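Ribonuclease mar1, putative (Trypanosoma cruzi, PDB 1YZV) is of unknown function but belongs to the isochorismatase family, and so probably acts as a hydrolase or a related enzyme. Local coordinates at residues S10-H15 with L177-K182; F24-Q29 with F94-P99; F118-C123 with G151-A156; A141-G146 with I170-S175. One frame throughout, in Å; residues are numbered along the deposited sequence.

All four contacts are largely buried. Contact 4 lies nearest the chain's centre (about 8 Å between centres), contact 1 farthest (about 15 Å). Contact 1 fastens the N-terminal segment to the end of helix 173-181 and encloses the other three along the chain. Its polar work is done by backbone carbonyls and one lysine. Contact 2 is sulfur and hydrocarbon packing against the end of strand 20-26. Contacts 3 and 4 alternate along the chain and touch where T120 N bonds G146 O. Contact 3 mixes an imidazole-aspartate stack with a hydroxyl-imidazole bond. Contact 4, within the sheet, combines a parallel bridge with a carboxylate at a helix start. Contacts 1 and 4 share a helix and both meet the second subunit.

Contact 1: residues S10-H15 with L177-K182; sequences SRLLKH and LMQLLK
H15 and L180 bring the backbones closest, with their CA atoms 4.5 Å apart. L13 and Q179 lie further along, at 5.9 Å between CA atoms. Segment 10-15 has no regular structure; L12 to H15 are extended. Segment 177-182 is the last part of helix 173-181, which K182 leaves with a positive phi of 71°. L180 O takes a CA-H...O contact from H15 CA at 3.4 Å and also lies over one face of the H15 ring, toward its rim. L181 O meets CD2 at the edge of that ring. The ring nitrogens have other partners: NE2 bonds D186 and ND1 bonds the backbone of G17.

K182 folds back along the segment, bent at chi2 and chi4. Its NZ donates to L13 O at 2.8 Å, nearly in line with the carbonyl (C=O...N 162°). The same NZ gives a 2.6 Å bond to Q179 O. The L13 side chain crosses that of Q179 at about a right angle. Its CD1 comes 4.2 Å from L180 CG. Q179 OE1 faces L13 but bonds Y169, whose hydroxyl also bonds L13 N.

The lysine ammonium therefore ties a loop carbonyl to one of the last helical turn. A positive group here would probably interact favourably with the negative end of the helix dipole.

Contact 2: residues F24-Q29 with F94-P99; sequences FCCDIQ and FAMLVP
The side chains of M96 and F24 run antiparallel, side by side, and this pair carries most of the contact. The M96 chain runs out extended to SD (chi2 175°), then turns at chi3 (64°) and brings its methyl back onto F24. M96 CE sits 3.7 Å from F24 CB and equally close to F24 CD2. M96 SD lies 4.8 Å from the centroid of the F24 ring. It is 58° off the ring normal, so this Met-aromatic contact is oblique. L97 meets the same ring from another direction. Its side chain crosses F24 at about a right angle, and L97 CD2 reaches F24 CE2, 4.0 Å away, at the ring edge. C26 adds a second sulfur: its SG is 3.7 Å from M96 SD, with M96 CG alongside. The M96 methyl also touches the backbone at C25 O.

L97 is the centre of an inverse gamma turn. The bond from V98 N to M96 O, 2.8 Å long, closes this bend; M96 points at the strand, and the end of L97 reaches F24.

The loop that carries M96 follows strand 87-91 and lies over one side of strand 20-26. T127 of helix 120-133 bonds M96 N, and A130 of that helix packs on L97. C26 also touches C123 and I124 of the helix, while strands 61-68 and 110-118 flank F24.

Contact 3: residues F118-C123 with G151-A156; sequences FETHVC and GDHCTA
The H121 imidazole is packed on both faces. D152 CB sits over the centre of one face, 3.5 Å from the ring centroid and only 4° off its normal, which makes a CH-pi contact. The D152 carboxylate plane is 15° from that of the ring, so the two groups are stacked. V122 CG2 covers the opposite face nearer the rim, and E119 OE1 lies in plane at the edge. At the ring nitrogens, ND1 bonds S147 and NE2 bonds E174 of the third subunit. CG of H121 stands between backbone N and carbonyl carbon (chi1 64°), which swings the ring over D152.

The H153 ring is met edge-on. T120 OG1 lies in its plane and hydrogen-bonds H153 ND1 at 2.7 Å. A156 CB packs against H121, 3.6 Å from H121 CA.

D152 OD1 bonds T172 of the third subunit, so the stack also faces a subunit interface. Within the chain, the contact packs the start of helix 120-133 against helix 150-161. A cis peptide precedes E119, as in the loop that leads to the nucleophilic cysteine in related isochorismatase-like hydrolases; C123 probably corresponds to it.

Contact 4: residues A141-G146 with I170-S175; sequences AVDGCG and ISTSES
A141 and S171 pair in the parallel sheet, within the beta-alpha-beta unit formed by strand 137-146, helix 150-161 and strand 168-171. Their CA atoms are 5.2 Å apart. The hydrogen bond follows one residue on: V142 N donates to S171 O at 2.9 Å with an N-H...O angle of 160°. After A141 the chain bends sharply through two overlapping type I turns, A141 to G144 and V142 to C145. The helix of this unit supplies H153 and I157, which pack on V142. Across the contact, V142 CB rests on I170 CG2 at 3.6 Å. V142 CG1 lies alongside T172 CG2.

The bend also presents D143 to the start of helix 173-181, where T172 holds the N-cap position. With chi1 at 57°, the D143 carboxylate tucks back over its own backbone, both oxygens toward S173. D143 OD1 accepts from S173 N at 2.8 Å on its syn side, 17° out of the carboxylate plane. D143 OD2 accepts from S173 OG at 2.6 Å through its syn lone pair. The carboxylate is thus bound by the backbone and side chain of one residue, which should limit its rotation. Water 1 donates to D143 OD2 and accepts from E174 N. H200 NE2 is a further partner of OD2, and R48 bonds S173 OG. T172 OG1 bonds D152 of the second subunit.

Contact 1: residues S10-H15 with L177-K182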
loop_
_atom_site.group_PDB
_atom_site.type_symbol
_atom_site.label_atom_id
_atom_site.label_comp_id
_atom_site.label_asym_id
_atom_site.label_seq_id
_atom_site.Cartn_x
_atom_site.Cartn_y
_atom_site.Cartn_z
ATOM N N SER A 10 8.864 19.143 -4.942
ATOM C CA SER A 10 9.870 18.325 -4.202
ATOM C C SER A 10 9.092 17.178 -3.612
ATOM O O SER A 10 7.989 17.382 -3.131
ATOM C CB SER A 10 10.507 19.187 -3.118
ATOM O OG SER A 10 11.430 18.448 -2.337
ATOM N N ARG A 11 9.610 15.962 -3.652
ATOM C CA ARG A 11 8.840 14.915 -3.041
ATOM C C ARG A 11 9.000 14.791 -1.525
ATOM O O ARG A 11 8.038 14.531 -0.847
ATOM C CB ARG A 11 9.016 13.578 -3.748
ATOM C CG ARG A 11 10.309 13.010 -3.676
ATOM C CD ARG A 11 10.313 11.784 -4.540
ATOM N NE ARG A 11 10.165 12.092 -5.966
ATOM C CZ ARG A 11 9.057 11.903 -6.681
ATOM N NH1 ARG A 11 7.965 11.349 -6.162
ATOM N NH2 ARG A 11 9.090 12.178 -7.965
ATOM N N LEU A 12 10.167 15.136 -1.001
ATOM C CA LEU A 12 10.418 15.129 0.422
ATOM C C LEU A 12 10.382 16.566 0.912
ATOM O O LEU A 12 10.329 17.497 0.094
ATOM C CB LEU A 12 11.785 14.521 0.690
ATOM C CG LEU A 12 11.950 13.030 0.326
ATOM C CD1 LEU A 12 13.376 12.647 0.493
ATOM C CD2 LEU A 12 11.019 12.161 1.135
ATOM N N LEU A 13 10.462 16.751 2.234
ATOM C CA LEU A 13 10.578 18.089 2.807
ATOM C C LEU A 13 11.813 18.761 2.206
ATOM O O LEU A 13 12.806 18.104 1.922
ATOM C CB LEU A 13 10.744 18.008 4.320
ATOM C CG LEU A 13 9.515 17.550 5.099
ATOM C CD1 LEU A 13 9.937 17.129 6.488
ATOM C CD2 LEU A 13 8.463 18.653 5.154
ATOM N N LYS A 14 11.693 20.043 1.922
ATOM C CA LYS A 14 12.825 20.873 1.523
ATOM C C LYS A 14 13.695 21.155 2.749
ATOM O O LYS A 14 13.252 21.030 3.933
ATOM C CB LYS A 14 12.341 22.201 0.941
ATOM C CG LYS A 14 11.596 22.054 -0.403
ATOM C CD LYS A 14 11.195 23.395 -1.008
ATOM C CE LYS A 14 10.511 23.216 -2.365
ATOM N NZ LYS A 14 9.880 24.487 -2.868
ATOM N N HIS A 15 14.934 21.530 2.461
ATOM C CA HIS A 15 15.869 21.944 3.469
ATOM C C HIS A 15 15.284 23.130 4.223
ATOM O O HIS A 15 14.595 23.985 3.617
ATOM C CB HIS A 15 17.210 22.332 2.822
ATOM C CG HIS A 15 18.288 22.570 3.813
ATOM N ND1 HIS A 15 18.399 23.754 4.517
ATOM C CD2 HIS A 15 19.273 21.763 4.271
ATOM C CE1 HIS A 15 19.406 23.659 5.368
ATOM N NE2 HIS A 15 19.919 22.442 5.273
ATOM N N LEU A 177 13.641 14.721 10.640
ATOM C CA LEU A 177 14.782 15.516 11.056
ATOM C C LEU A 177 15.856 15.578 9.961
ATOM O O LEU A 177 16.381 16.666 9.630
ATOM C CB LEU A 177 15.366 14.966 12.369
ATOM C CG LEU A 177 14.979 15.684 13.629
ATOM C CD1 LEU A 177 13.465 15.688 13.811
ATOM C CD2 LEU A 177 15.698 15.084 14.835
ATOM N N MET A 178 16.212 14.411 9.425
ATOM C CA MET A 178 17.324 14.285 8.477
ATOM C C MET A 178 16.937 14.771 7.070
ATOM O O MET A 178 17.789 15.290 6.348
ATOM C CB MET A 178 17.829 12.833 8.466
ATOM C CG MET A 178 18.359 12.380 9.828
ATOM S SD MET A 178 19.804 13.317 10.301
ATOM C CE MET A 178 19.162 14.680 11.281
ATOM N N GLN A 179 15.635 14.737 6.753
ATOM C CA GLN A 179 15.091 15.414 5.550
ATOM C C GLN A 179 15.266 16.934 5.558
ATOM O O GLN A 179 15.584 17.546 4.524
ATOM C CB GLN A 179 13.601 15.101 5.325
ATOM C CG GLN A 179 13.336 13.696 4.821
ATOM C CD GLN A 179 11.841 13.328 4.929
ATOM O OE1 GLN A 179 10.999 14.108 4.548
ATOM N NE2 GLN A 179 11.542 12.167 5.486
ATOM N N LEU A 180 15.059 17.540 6.715
ATOM C CA LEU A 180 15.166 18.987 6.849
ATOM C C LEU A 180 16.616 19.424 6.786
ATOM O O LEU A 180 16.859 20.558 6.460
ATOM C CB LEU A 180 14.526 19.486 8.138
ATOM C CG LEU A 180 13.018 19.394 8.136
ATOM C CD1 LEU A 180 12.460 19.371 9.589
ATOM C CD2 LEU A 180 12.415 20.538 7.273
ATOM N N LEU A 181 17.543 18.584 7.270
ATOM C CA LEU A 181 18.968 18.914 7.305
ATOM C C LEU A 181 19.794 18.557 6.074
ATOM O O LEU A 181 20.787 19.244 5.789
ATOM C CB LEU A 181 19.643 18.314 8.533
ATOM C CG LEU A 181 19.605 19.134 9.823
ATOM C CD1 LEU A 181 18.201 19.597 10.200
ATOM C CD2 LEU A 181 20.112 18.253 10.860
ATOM N N LYS A 182 19.551 17.377 5.507
ATOM C CA LYS A 182 20.184 16.901 4.255
ATOM C C LYS A 182 21.668 16.500 4.240
ATOM O O LYS A 182 22.064 15.705 3.373
ATOM C CB LYS A 182 19.886 17.834 3.053
ATOM C CG LYS A 182 18.352 18.033 2.900
ATOM C CD LYS A 182 17.843 18.140 1.505
ATOM C CE LYS A 182 16.262 18.211 1.478
ATOM N NZ LYS A 182 15.365 17.021 1.983
#

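Contact 2: residues F24-Q29 with F94-P99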
loop_
_atom_site.group_PDB
_atom_site.type_symbol
_atom_site.label_atom_id
_atom_site.label_comp_id
_atom_site.label_asym_id
_atom_site.label_seq_id
_atom_site.Cartn_x
_atom_site.Cartn_y
_atom_site.Cartn_z
ATOM N N PHE A 24 2.947 21.087 13.547
ATOM C CA PHE A 24 1.569 20.996 14.056
ATOM C C PHE A 24 1.410 19.838 15.031
ATOM O O PHE A 24 1.337 18.678 14.627
ATOM C CB PHE A 24 0.584 20.790 12.929
ATOM C CG PHE A 24 0.154 22.057 12.216
ATOM C CD1 PHE A 24 0.958 23.176 12.161
ATOM C CD2 PHE A 24 -1.089 22.117 11.596
ATOM C CE1 PHE A 24 0.508 24.339 11.567
ATOM C CE2 PHE A 24 -1.535 23.261 10.979
ATOM C CZ PHE A 24 -0.722 24.374 10.939
ATOM N N CYS A 25 1.295 20.203 16.304
ATOM C CA CYS A 25 1.119 19.297 17.427
ATOM C C CYS A 25 -0.384 19.223 17.784
ATOM O O CYS A 25 -0.949 20.120 18.393
ATOM C CB CYS A 25 1.922 19.838 18.602
ATOM S SG CYS A 25 1.856 18.871 20.120
ATOM N N CYS A 26 -1.017 18.177 17.310
ATOM C CA CYS A 26 -2.465 18.008 17.354
ATOM C C CYS A 26 -2.936 17.348 18.643
ATOM O O CYS A 26 -2.809 16.139 18.799
ATOM C CB CYS A 26 -2.896 17.137 16.179
ATOM S SG CYS A 26 -4.527 17.326 15.650
ATOM N N ASP A 27 -3.446 18.151 19.570
ATOM C CA ASP A 27 -4.324 17.646 20.654
ATOM C C ASP A 27 -3.730 16.489 21.509
ATOM O O ASP A 27 -4.425 15.526 21.859
ATOM C CB ASP A 27 -5.663 17.190 20.038
ATOM C CG ASP A 27 -6.413 18.301 19.303
ATOM O OD1 ASP A 27 -5.931 19.473 19.227
ATOM O OD2 ASP A 27 -7.397 17.929 18.591
ATOM N N ILE A 28 -2.468 16.626 21.915
ATOM C CA ILE A 28 -1.835 15.624 22.761
ATOM C C ILE A 28 -2.110 16.017 24.205
ATOM O O ILE A 28 -1.255 16.588 24.877
ATOM C CB ILE A 28 -0.329 15.488 22.495
ATOM C CG1 ILE A 28 -0.117 15.145 20.998
ATOM C CG2 ILE A 28 0.279 14.394 23.385
ATOM C CD1 ILE A 28 1.311 14.930 20.597
ATOM N N GLN A 29 -3.330 15.723 24.630
ATOM C CA GLN A 29 -3.879 16.239 25.881
ATOM C C GLN A 29 -4.052 15.161 26.947
ATOM O O GLN A 29 -4.137 13.963 26.642
ATOM C CB GLN A 29 -5.241 16.910 25.604
ATOM C CG GLN A 29 -5.129 18.117 24.702
ATOM C CD GLN A 29 -6.468 18.456 24.042
ATOM O OE1 GLN A 29 -6.614 18.337 22.822
ATOM N NE2 GLN A 29 -7.436 18.912 24.848
ATOM N N PHE A 94 -12.355 19.702 14.161
ATOM C CA PHE A 94 -11.435 18.561 14.294
ATOM C C PHE A 94 -10.105 18.925 13.609
ATOM O O PHE A 94 -9.039 18.862 14.233
ATOM C CB PHE A 94 -12.049 17.276 13.755
ATOM C CG PHE A 94 -13.299 16.869 14.469
ATOM C CD1 PHE A 94 -13.393 16.974 15.847
ATOM C CD2 PHE A 94 -14.390 16.432 13.761
ATOM C CE1 PHE A 94 -14.572 16.653 16.508
ATOM C CE2 PHE A 94 -15.532 15.998 14.396
ATOM C CZ PHE A 94 -15.650 16.176 15.791
ATOM N N ALA A 95 -10.191 19.462 12.402
ATOM C CA ALA A 95 -8.985 20.050 11.736
ATOM C C ALA A 95 -8.400 21.249 12.508
ATOM O O ALA A 95 -9.131 22.070 13.068
ATOM C CB ALA A 95 -9.294 20.426 10.318
ATOM N N MET A 96 -7.067 21.390 12.467
ATOM C CA MET A 96 -6.361 22.396 13.237
ATOM C C MET A 96 -6.432 23.777 12.587
ATOM O O MET A 96 -6.067 24.756 13.244
ATOM C CB MET A 96 -4.889 22.023 13.430
ATOM C CG MET A 96 -4.674 20.779 14.257
ATOM S SD MET A 96 -2.918 20.360 14.308
ATOM C CE MET A 96 -2.211 21.762 15.155
ATOM N N LEU A 97 -7.046 23.890 11.405
ATOM C CA LEU A 97 -6.915 25.108 10.590
ATOM C C LEU A 97 -7.987 26.119 10.909
ATOM O O LEU A 97 -8.758 26.567 10.038
ATOM C CB LEU A 97 -6.881 24.779 9.087
ATOM C CG LEU A 97 -5.586 24.115 8.638
ATOM C CD1 LEU A 97 -5.742 23.786 7.173
ATOM C CD2 LEU A 97 -4.409 25.064 8.816
ATOM N N VAL A 98 -8.057 26.435 12.186
ATOM C CA VAL A 98 -9.048 27.353 12.692
ATOM C C VAL A 98 -8.565 28.780 12.420
ATOM O O VAL A 98 -7.384 28.996 12.140
ATOM C CB VAL A 98 -9.330 27.076 14.180
ATOM C CG1 VAL A 98 -9.948 25.664 14.343
ATOM C CG2 VAL A 98 -8.066 27.167 15.027
ATOM N N PRO A 99 -9.488 29.751 12.441
ATOM C CA PRO A 99 -9.110 31.142 12.090
ATOM C C PRO A 99 -7.881 31.727 12.812
ATOM O O PRO A 99 -7.126 32.440 12.200
ATOM C CB PRO A 99 -10.375 31.944 12.410
ATOM C CG PRO A 99 -11.516 30.952 12.296
ATOM C CD PRO A 99 -10.947 29.601 12.683
#

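Contact 3: residues F118-C123 with G151-A156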
loop_
_atom_site.group_PDB
_atom_site.type_symbol
_atom_site.label_atom_id
_atom_site.label_comp_id
_atom_site.label_asym_id
_atom_site.label_seq_id
_atom_site.Cartn_x
_atom_site.Cartn_y
_atom_site.Cartn_z
ATOM N N PHE A 118 -2.962 13.347 18.217
ATOM C CA PHE A 118 -4.182 12.592 18.444
ATOM C C PHE A 118 -5.389 13.284 17.769
ATOM O O PHE A 118 -5.437 14.501 17.684
ATOM C CB PHE A 118 -4.537 12.507 19.908
ATOM C CG PHE A 118 -3.434 11.998 20.827
ATOM C CD1 PHE A 118 -2.550 11.034 20.438
ATOM C CD2 PHE A 118 -3.512 12.328 22.187
ATOM C CE1 PHE A 118 -1.606 10.543 21.357
ATOM C CE2 PHE A 118 -2.573 11.852 23.099
ATOM C CZ PHE A 118 -1.596 10.997 22.668
ATOM N N GLU A 119 -6.373 12.515 17.298
ATOM C CA GLU A 119 -6.275 11.095 17.032
ATOM C C GLU A 119 -6.013 10.988 15.524
ATOM O O GLU A 119 -6.463 11.846 14.753
ATOM C CB GLU A 119 -7.585 10.369 17.389
ATOM C CG GLU A 119 -7.831 10.257 18.877
ATOM C CD GLU A 119 -8.953 9.274 19.245
ATOM O OE1 GLU A 119 -8.863 8.060 18.981
ATOM O OE2 GLU A 119 -9.920 9.731 19.844
ATOM N N THR A 120 -5.296 9.946 15.128
ATOM C CA THR A 120 -4.853 9.743 13.729
ATOM C C THR A 120 -5.999 9.838 12.711
ATOM O O THR A 120 -5.874 10.504 11.701
ATOM C CB THR A 120 -4.116 8.400 13.583
ATOM O OG1 THR A 120 -3.153 8.264 14.643
ATOM C CG2 THR A 120 -3.378 8.306 12.232
ATOM N N HIS A 121 -7.144 9.226 13.033
ATOM C CA HIS A 121 -8.266 9.097 12.126
ATOM C C HIS A 121 -9.263 10.223 12.226
ATOM O O HIS A 121 -10.289 10.231 11.527
ATOM C CB HIS A 121 -8.971 7.753 12.338
ATOM C CG HIS A 121 -9.592 7.597 13.688
ATOM N ND1 HIS A 121 -8.858 7.656 14.850
ATOM C CD2 HIS A 121 -10.890 7.418 14.064
ATOM C CE1 HIS A 121 -9.681 7.594 15.883
ATOM N NE2 HIS A 121 -10.906 7.367 15.436
ATOM N N VAL A 122 -9.008 11.162 13.128
ATOM C CA VAL A 122 -9.915 12.314 13.299
ATOM C C VAL A 122 -9.223 13.652 13.074
ATOM O O VAL A 122 -9.068 14.108 11.941
ATOM C CB VAL A 122 -10.676 12.256 14.649
ATOM C CG1 VAL A 122 -11.683 13.428 14.790
ATOM C CG2 VAL A 122 -11.448 10.931 14.738
ATOM N N CYS A 123 -8.630 14.203 14.113
ATOM C CA CYS A 123 -7.973 15.503 13.975
ATOM C C CYS A 123 -6.750 15.514 13.044
ATOM O O CYS A 123 -6.584 16.423 12.225
ATOM C CB CYS A 123 -7.711 16.091 15.392
ATOM S SG CYS A 123 -9.375 16.437 16.329
ATOM N N GLY A 151 -6.881 -0.215 14.941
ATOM C CA GLY A 151 -7.533 -0.328 13.632
ATOM C C GLY A 151 -7.893 1.029 13.047
ATOM O O GLY A 151 -7.707 1.247 11.837
ATOM N N ASP A 152 -8.439 1.928 13.884
ATOM C CA ASP A 152 -8.728 3.289 13.453
ATOM C C ASP A 152 -7.452 4.012 12.990
ATOM O O ASP A 152 -7.426 4.675 11.969
ATOM C CB ASP A 152 -9.423 4.109 14.553
ATOM C CG ASP A 152 -10.892 3.684 14.767
ATOM O OD1 ASP A 152 -11.582 3.214 13.803
ATOM O OD2 ASP A 152 -11.302 3.640 15.943
ATOM N N HIS A 153 -6.383 3.838 13.744
ATOM C CA HIS A 153 -5.113 4.494 13.425
ATOM C C HIS A 153 -4.542 3.939 12.133
ATOM O O HIS A 153 -4.173 4.715 11.250
ATOM C CB HIS A 153 -4.153 4.257 14.621
ATOM C CG HIS A 153 -2.724 4.475 14.300
ATOM N ND1 HIS A 153 -2.142 5.726 14.369
ATOM C CD2 HIS A 153 -1.789 3.645 13.788
ATOM C CE1 HIS A 153 -0.867 5.617 14.050
ATOM N NE2 HIS A 153 -0.630 4.371 13.679
ATOM N N CYS A 154 -4.392 2.607 12.046
ATOM C CA CYS A 154 -3.752 1.980 10.872
ATOM C C CYS A 154 -4.430 2.307 9.563
ATOM O O CYS A 154 -3.783 2.594 8.571
ATOM C CB CYS A 154 -3.693 0.474 11.045
ATOM S SG CYS A 154 -2.440 0.058 12.327
ATOM N N THR A 155 -5.745 2.200 9.561
ATOM C CA THR A 155 -6.551 2.478 8.359
ATOM C C THR A 155 -6.420 3.914 7.886
ATOM O O THR A 155 -6.175 4.150 6.681
ATOM C CB THR A 155 -8.016 2.145 8.600
ATOM O OG1 THR A 155 -8.108 0.772 8.964
ATOM C CG2 THR A 155 -8.881 2.377 7.338
ATOM N N ALA A 156 -6.345 4.853 8.831
ATOM C CA ALA A 156 -6.119 6.249 8.504
ATOM C C ALA A 156 -4.704 6.567 7.996
ATOM O O ALA A 156 -4.518 7.370 7.079
ATOM C CB ALA A 156 -6.463 7.118 9.670
#

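Contact 4: residues A141-G146 with I170-S175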
loop_
_atom_site.group_PDB
_atom_site.type_symbol
_atom_site.label_atom_id
_atom_site.label_comp_id
_atom_site.label_asym_id
_atom_site.label_seq_id
_atom_site.Cartn_x
_atom_site.Cartn_y
_atom_site.Cartn_z
ATOM N N ALA A 141 4.182 12.436 10.928
ATOM C CA ALA A 141 5.169 11.662 11.701
ATOM C C ALA A 141 4.435 10.534 12.379
ATOM O O ALA A 141 3.899 10.709 13.477
ATOM C CB ALA A 141 5.872 12.538 12.739
ATOM N N VAL A 142 4.371 9.388 11.723
ATOM C CA VAL A 142 3.530 8.295 12.217
ATOM C C VAL A 142 3.851 7.831 13.637
ATOM O O VAL A 142 2.948 7.387 14.388
ATOM C CB VAL A 142 3.508 7.080 11.197
ATOM C CG1 VAL A 142 4.850 6.402 11.029
ATOM C CG2 VAL A 142 2.427 6.021 11.583
ATOM N N ASP A 143 5.141 7.864 13.989
ATOM C CA ASP A 143 5.614 7.461 15.327
ATOM C C ASP A 143 5.160 8.390 16.448
ATOM O O ASP A 143 5.185 7.980 17.609
ATOM C CB ASP A 143 7.171 7.245 15.394
ATOM C CG ASP A 143 8.014 8.487 14.970
ATOM O OD1 ASP A 143 7.635 9.164 13.998
ATOM O OD2 ASP A 143 9.130 8.714 15.547
ATOM N N GLY A 144 4.604 9.550 16.083
ATOM C CA GLY A 144 4.005 10.516 17.018
ATOM C C GLY A 144 2.482 10.652 16.866
ATOM O O GLY A 144 1.882 11.622 17.326
ATOM N N CYS A 145 1.881 9.714 16.136
ATOM C CA CYS A 145 0.418 9.620 15.951
ATOM C C CYS A 145 -0.179 8.422 16.651
ATOM O O CYS A 145 0.456 7.369 16.770
ATOM C CB CYS A 145 0.042 9.566 14.448
ATOM S SG CYS A 145 0.407 11.026 13.545
ATOM N N GLY A 146 -1.426 8.579 17.099
ATOM C CA GLY A 146 -2.124 7.508 17.741
ATOM C C GLY A 146 -3.609 7.711 17.768
ATOM O O GLY A 146 -4.088 8.881 17.688
ATOM N N ILE A 170 3.675 10.003 4.545
ATOM C CA ILE A 170 3.853 9.538 5.914
ATOM C C ILE A 170 5.304 9.161 6.092
ATOM O O ILE A 170 5.866 8.346 5.305
ATOM C CB ILE A 170 2.990 8.289 6.206
ATOM C CG1 ILE A 170 1.547 8.560 5.829
ATOM C CG2 ILE A 170 3.187 7.835 7.649
ATOM C CD1 ILE A 170 0.945 9.469 6.639
ATOM N N SER A 171 5.876 9.682 7.161
ATOM C CA SER A 171 7.284 9.442 7.489
ATOM C C SER A 171 7.411 9.239 8.999
ATOM O O SER A 171 6.423 8.911 9.677
ATOM C CB SER A 171 8.147 10.613 6.963
ATOM O OG SER A 171 9.531 10.305 6.961
ATOM N N THR A 172 8.646 9.180 9.482
ATOM C CA THR A 172 8.908 9.080 10.937
ATOM C C THR A 172 9.719 10.284 11.374
ATOM O O THR A 172 10.460 10.840 10.584
ATOM C CB THR A 172 9.641 7.771 11.318
ATOM O OG1 THR A 172 10.859 7.683 10.586
ATOM C CG2 THR A 172 8.777 6.556 11.031
ATOM N N SER A 173 9.700 10.589 12.678
ATOM C CA SER A 173 10.399 11.778 13.198
ATOM C C SER A 173 11.898 11.805 12.866
ATOM O O SER A 173 12.453 12.852 12.464
ATOM C CB SER A 173 10.135 11.927 14.715
ATOM O OG SER A 173 10.656 10.811 15.487
ATOM N N GLU A 174 12.552 10.649 12.907
ATOM C CA GLU A 174 13.983 10.640 12.631
ATOM C C GLU A 174 14.268 10.941 11.141
ATOM O O GLU A 174 15.159 11.735 10.822
ATOM C CB GLU A 174 14.615 9.304 13.049
ATOM C CG GLU A 174 16.109 9.347 12.905
ATOM C CD GLU A 174 16.784 8.152 13.519
ATOM O OE1 GLU A 174 16.914 8.119 14.768
ATOM O OE2 GLU A 174 17.202 7.296 12.728
ATOM N N SER A 175 13.428 10.394 10.267
ATOM C CA SER A 175 13.514 10.614 8.854
ATOM C C SER A 175 13.238 12.066 8.532
ATOM O O SER A 175 14.023 12.681 7.812
ATOM C CB SER A 175 12.552 9.726 8.113
ATOM O OG SER A 175 12.825 9.727 6.734
HETATM O O HOH W 1 11.726 8.008 14.208
#